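Long-range contact in PAN2-PAN3 deadenylation complex catalytic subunit pan2 (Neurospora crassa, PDB 4CZW), which probably shortens the poly(A) tails of messenger RNA as the catalytic subunit of the Pan2-Pan3 deadenylation complex: residues R178-K189 / D255-V266. Numbering follows the deposited sequence.
Sequences RLLETDARYQIK and DQRKIIFNIPAV
Arg185 and Ile259 exchange two backbone hydrogen bonds, Arg185 N to Ile259 O (3.0 Å) and Ile259 N to Arg185 O (2.7 Å). Gln187 with Arg257 and Lys189 with Asp255 repeat the antiparallel pattern toward the zinc-bearing end of the strands, so all six amides and all six carbonyls of these pairs are matched. Near Asp183 the pairing changes. Asp183 O accepts both Phe261 N (2.7 Å), nearly along the C=O axis, and Asn262 N (3.0 Å), on a lone pair in the carbonyl plane; with Phe261 at psi -53°, this is a classic beta bulge. Past it the chains bond again where helix 172-180 ends: Ala265 N donates to Arg178 O and Val266 N to Leu179 O (2.9 Å).

Strands 183-190 and 250-262 are the inner pair of a four-stranded antiparallel sheet that runs out to the Cys190, Cys193, Cys245 and Cys248 zinc site, probably the counterpart of the fingers of ubiquitin-specific proteases. In this pseudo-protease domain, helix 61-71 packs against Leu179, Leu180, Ala265 and Val266 at the inner end.

On the face of Ala184, Tyr186 and Ile188, the extended Lys258 chain lays CG over one face of the Tyr186 ring, 4.3 Å from its centroid, a CH-pi contact; its NZ goes on to Thr203 OG1. On the other face, Arg185 CG sits between its backbone N and carbonyl carbon (chi1 67°), and its NE meets the Phe261 edge at CZ, the guanidinium turned 60° from the ring. Asp183 OD2 lies at the same ring's edge, while OD1 pairs with Lys177. Arg257 NE donates to the syn lone pair of Asp255 OD2 (2.9 Å), a salt bridge between alternate residues of one strand. Thr182 OG1, against Pro264 CD, is hydrogen-bonded to Asn206 OD1.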
loop_
_atom_site.group_PDB
_atom_site.type_symbol
_atom_site.label_atom_id
_atom_site.label_comp_id
_atom_site.label_asym_id
_atom_site.label_seq_id
_atom_site.Cartn_x
_atom_site.Cartn_y
_atom_site.Cartn_z
ATOM N N ARG A 178 -6.668 11.129 17.296
ATOM C CA ARG A 178 -6.572 10.125 18.351
ATOM C C ARG A 178 -5.869 8.866 17.843
ATOM O O ARG A 178 -5.326 8.085 18.626
ATOM C CB ARG A 178 -7.968 9.784 18.883
ATOM C CG ARG A 178 -7.979 8.860 20.092
ATOM C CD ARG A 178 -9.381 8.713 20.663
ATOM N NE ARG A 178 -9.413 7.813 21.811
ATOM C CZ ARG A 178 -10.485 7.606 22.569
ATOM N NH1 ARG A 178 -11.620 8.239 22.304
ATOM N NH2 ARG A 178 -10.424 6.767 23.594
ATOM N N LEU A 179 -5.870 8.686 16.526
ATOM C CA LEU A 179 -5.302 7.492 15.911
ATOM C C LEU A 179 -3.798 7.602 15.661
ATOM O O LEU A 179 -3.066 6.629 15.837
ATOM C CB LEU A 179 -6.020 7.190 14.593
ATOM C CG LEU A 179 -7.443 6.638 14.699
ATOM C CD1 LEU A 179 -8.164 6.752 13.366
ATOM C CD2 LEU A 179 -7.420 5.193 15.171
ATOM N N LEU A 180 -3.340 8.782 15.255
ATOM C CA LEU A 180 -1.958 8.936 14.810
ATOM C C LEU A 180 -1.139 9.931 15.632
ATOM O O LEU A 180 0.085 9.824 15.696
ATOM C CB LEU A 180 -1.931 9.358 13.338
ATOM C CG LEU A 180 -2.684 8.468 12.347
ATOM C CD1 LEU A 180 -2.516 8.987 10.927
ATOM C CD2 LEU A 180 -2.224 7.020 12.454
ATOM N N GLU A 181 -1.806 10.895 16.260
ATOM C CA GLU A 181 -1.093 11.971 16.946
ATOM C C GLU A 181 -0.863 11.723 18.432
ATOM O O GLU A 181 -1.673 11.087 19.107
ATOM C CB GLU A 181 -1.841 13.296 16.783
ATOM C CG GLU A 181 -1.816 13.867 15.381
ATOM C CD GLU A 181 -2.249 15.318 15.344
ATOM O OE1 GLU A 181 -2.250 15.964 16.414
ATOM O OE2 GLU A 181 -2.590 15.813 14.250
ATOM N N THR A 182 0.256 12.239 18.930
ATOM C CA THR A 182 0.504 12.314 20.362
ATOM C C THR A 182 0.054 13.683 20.859
ATOM O O THR A 182 0.768 14.674 20.700
ATOM C CB THR A 182 1.989 12.098 20.706
ATOM O OG1 THR A 182 2.406 10.804 20.254
ATOM C CG2 THR A 182 2.209 12.201 22.209
ATOM N N ASP A 183 -1.139 13.734 21.441
ATOM C CA ASP A 183 -1.707 14.990 21.919
ATOM C C ASP A 183 -0.863 15.576 23.044
ATOM O O ASP A 183 -0.842 15.049 24.157
ATOM C CB ASP A 183 -3.148 14.779 22.390
ATOM C CG ASP A 183 -3.820 16.071 22.808
ATOM O OD1 ASP A 183 -3.450 17.137 22.273
ATOM O OD2 ASP A 183 -4.721 16.020 23.672
ATOM N N ALA A 184 -0.164 16.668 22.748
ATOM C CA ALA A 184 0.737 17.277 23.720
ATOM C C ALA A 184 0.989 18.755 23.433
ATOM O O ALA A 184 0.614 19.272 22.380
ATOM C CB ALA A 184 2.056 16.519 23.754
ATOM N N ARG A 185 1.626 19.425 24.389
ATOM C CA ARG A 185 2.021 20.820 24.237
ATOM C C ARG A 185 3.174 21.133 25.185
ATOM O O ARG A 185 3.363 20.448 26.190
ATOM C CB ARG A 185 0.842 21.758 24.506
ATOM C CG ARG A 185 0.354 21.753 25.945
ATOM C CD ARG A 185 -0.738 22.789 26.162
ATOM N NE ARG A 185 -1.207 22.809 27.544
ATOM C CZ ARG A 185 -2.141 23.636 28.004
ATOM N NH1 ARG A 185 -2.709 24.515 27.190
ATOM N NH2 ARG A 185 -2.506 23.584 29.277
ATOM N N TYR A 186 3.945 22.166 24.863
ATOM C CA TYR A 186 5.091 22.540 25.683
ATOM C C TYR A 186 4.739 23.608 26.712
ATOM O O TYR A 186 4.171 24.646 26.376
ATOM C CB TYR A 186 6.243 23.033 24.805
ATOM C CG TYR A 186 6.965 21.935 24.060
ATOM C CD1 TYR A 186 7.944 21.174 24.685
ATOM C CD2 TYR A 186 6.672 21.663 22.731
ATOM C CE1 TYR A 186 8.609 20.170 24.009
ATOM C CE2 TYR A 186 7.333 20.660 22.046
ATOM C CZ TYR A 186 8.300 19.917 22.690
ATOM O OH TYR A 186 8.959 18.916 22.012
ATOM N N GLN A 187 5.080 23.342 27.969
ATOM C CA GLN A 187 4.933 24.331 29.026
ATOM C C GLN A 187 6.260 25.040 29.265
ATOM O O GLN A 187 7.200 24.455 29.807
ATOM C CB GLN A 187 4.439 23.683 30.320
ATOM C CG GLN A 187 4.445 24.620 31.518
ATOM C CD GLN A 187 4.122 23.913 32.820
ATOM O OE1 GLN A 187 3.112 23.219 32.929
ATOM N NE2 GLN A 187 4.986 24.083 33.815
ATOM N N ILE A 188 6.334 26.299 28.850
ATOM C CA ILE A 188 7.547 27.089 29.010
ATOM C C ILE A 188 7.450 27.989 30.237
ATOM O O ILE A 188 6.714 28.976 30.241
ATOM C CB ILE A 188 7.825 27.947 27.764
ATOM C CG1 ILE A 188 7.861 27.065 26.513
ATOM C CG2 ILE A 188 9.128 28.712 27.924
ATOM C CD1 ILE A 188 8.108 27.830 25.233
ATOM N N LYS A 189 8.196 27.641 31.280
ATOM C CA LYS A 189 8.154 28.385 32.532
ATOM C C LYS A 189 9.435 29.175 32.772
ATOM O O LYS A 189 10.535 28.623 32.726
ATOM C CB LYS A 189 7.903 27.436 33.706
ATOM C CG LYS A 189 7.982 28.105 35.070
ATOM C CD LYS A 189 7.860 27.094 36.200
ATOM C CE LYS A 189 6.501 26.414 36.196
ATOM N NZ LYS A 189 6.348 25.469 37.336
ATOM N N ASP A 255 12.338 26.908 31.726
ATOM C CA ASP A 255 12.085 25.488 31.935
ATOM C C ASP A 255 10.964 25.006 31.021
ATOM O O ASP A 255 9.790 25.304 31.246
ATOM C CB ASP A 255 11.737 25.215 33.399
ATOM C CG ASP A 255 11.370 23.765 33.652
ATOM O OD1 ASP A 255 11.950 22.874 32.996
ATOM O OD2 ASP A 255 10.499 23.517 34.512
ATOM N N GLN A 256 11.341 24.255 29.993
ATOM C CA GLN A 256 10.403 23.801 28.976
ATOM C C GLN A 256 10.176 22.296 29.059
ATOM O O GLN A 256 11.101 21.508 28.862
ATOM C CB GLN A 256 10.915 24.179 27.587
ATOM C CG GLN A 256 11.219 25.660 27.432
ATOM C CD GLN A 256 12.372 25.927 26.485
ATOM O OE1 GLN A 256 12.917 25.006 25.877
ATOM N NE2 GLN A 256 12.753 27.193 26.359
ATOM N N ARG A 257 8.943 21.901 29.355
ATOM C CA ARG A 257 8.607 20.487 29.463
ATOM C C ARG A 257 7.436 20.133 28.556
ATOM O O ARG A 257 6.448 20.865 28.484
ATOM C CB ARG A 257 8.282 20.125 30.914
ATOM C CG ARG A 257 9.274 20.682 31.921
ATOM C CD ARG A 257 9.111 20.035 33.282
ATOM N NE ARG A 257 9.955 20.672 34.288
ATOM C CZ ARG A 257 10.244 20.137 35.469
ATOM N NH1 ARG A 257 9.767 18.944 35.795
ATOM N NH2 ARG A 257 11.020 20.793 36.323
ATOM N N LYS A 258 7.553 19.008 27.859
ATOM C CA LYS A 258 6.497 18.556 26.964
ATOM C C LYS A 258 5.384 17.870 27.746
ATOM O O LYS A 258 5.519 16.716 28.156
ATOM C CB LYS A 258 7.058 17.610 25.900
ATOM C CG LYS A 258 6.056 17.230 24.823
ATOM C CD LYS A 258 6.720 16.456 23.696
ATOM C CE LYS A 258 5.749 16.206 22.552
ATOM N NZ LYS A 258 6.401 15.522 21.401
ATOM N N ILE A 259 4.286 18.589 27.956
ATOM C CA ILE A 259 3.141 18.049 28.679
ATOM C C ILE A 259 2.314 17.152 27.767
ATOM O O ILE A 259 1.716 17.620 26.800
ATOM C CB ILE A 259 2.246 19.168 29.240
ATOM C CG1 ILE A 259 3.089 20.203 29.989
ATOM C CG2 ILE A 259 1.171 18.587 30.144
ATOM C CD1 ILE A 259 3.865 19.633 31.156
ATOM N N ILE A 260 2.280 15.862 28.085
ATOM C CA ILE A 260 1.617 14.880 27.234
ATOM C C ILE A 260 0.201 14.566 27.714
ATOM O O ILE A 260 -0.006 14.179 28.864
ATOM C CB ILE A 260 2.434 13.576 27.164
ATOM C CG1 ILE A 260 3.843 13.872 26.639
ATOM C CG2 ILE A 260 1.735 12.550 26.286
ATOM C CD1 ILE A 260 4.747 12.666 26.578
ATOM N N PHE A 261 -0.768 14.735 26.819
ATOM C CA PHE A 261 -2.172 14.514 27.147
ATOM C C PHE A 261 -2.653 13.138 26.694
ATOM O O PHE A 261 -3.205 12.373 27.486
ATOM C CB PHE A 261 -3.041 15.603 26.514
ATOM C CG PHE A 261 -2.666 16.996 26.931
ATOM C CD1 PHE A 261 -2.381 17.284 28.255
ATOM C CD2 PHE A 261 -2.588 18.015 25.997
ATOM C CE1 PHE A 261 -2.034 18.565 28.641
ATOM C CE2 PHE A 261 -2.239 19.297 26.376
ATOM C CZ PHE A 261 -1.962 19.573 27.700
ATOM N N ASN A 262 -2.445 12.830 25.418
ATOM C CA ASN A 262 -2.877 11.552 24.864
ATOM C C ASN A 262 -1.820 10.879 23.997
ATOM O O ASN A 262 -1.019 11.544 23.341
ATOM C CB ASN A 262 -4.158 11.730 24.045
ATOM C CG ASN A 262 -5.404 11.735 24.906
ATOM O OD1 ASN A 262 -5.917 10.680 25.277
ATOM N ND2 ASN A 262 -5.901 12.926 25.223
ATOM N N ILE A 263 -1.833 9.551 24.006
ATOM C CA ILE A 263 -0.983 8.759 23.130
ATOM C C ILE A 263 -1.830 8.173 22.000
ATOM O O ILE A 263 -2.983 7.799 22.218
ATOM C CB ILE A 263 -0.272 7.630 23.899
ATOM C CG1 ILE A 263 -1.284 6.822 24.712
ATOM C CG2 ILE A 263 0.798 8.207 24.815
ATOM C CD1 ILE A 263 -0.677 5.664 25.465
ATOM N N PRO A 264 -1.265 8.104 20.786
ATOM C CA PRO A 264 -2.024 7.636 19.620
ATOM C C PRO A 264 -2.393 6.157 19.702
ATOM O O PRO A 264 -1.702 5.382 20.363
ATOM C CB PRO A 264 -1.065 7.891 18.455
ATOM C CG PRO A 264 0.290 7.850 19.070
ATOM C CD PRO A 264 0.121 8.455 20.434
ATOM N N ALA A 265 -3.480 5.780 19.033
ATOM C CA ALA A 265 -3.899 4.385 18.967
ATOM C C ALA A 265 -2.889 3.573 18.164
ATOM O O ALA A 265 -2.664 2.394 18.437
ATOM C CB ALA A 265 -5.285 4.274 18.356
ATOM N N VAL A 266 -2.289 4.217 17.168
ATOM C CA VAL A 266 -1.205 3.617 16.398
ATOM C C VAL A 266 0.115 4.276 16.781
ATOM O O VAL A 266 0.308 5.472 16.563
ATOM C CB VAL A 266 -1.433 3.757 14.882
ATOM C CG1 VAL A 266 -0.232 3.224 14.115
ATOM C CG2 VAL A 266 -2.702 3.033 14.467
#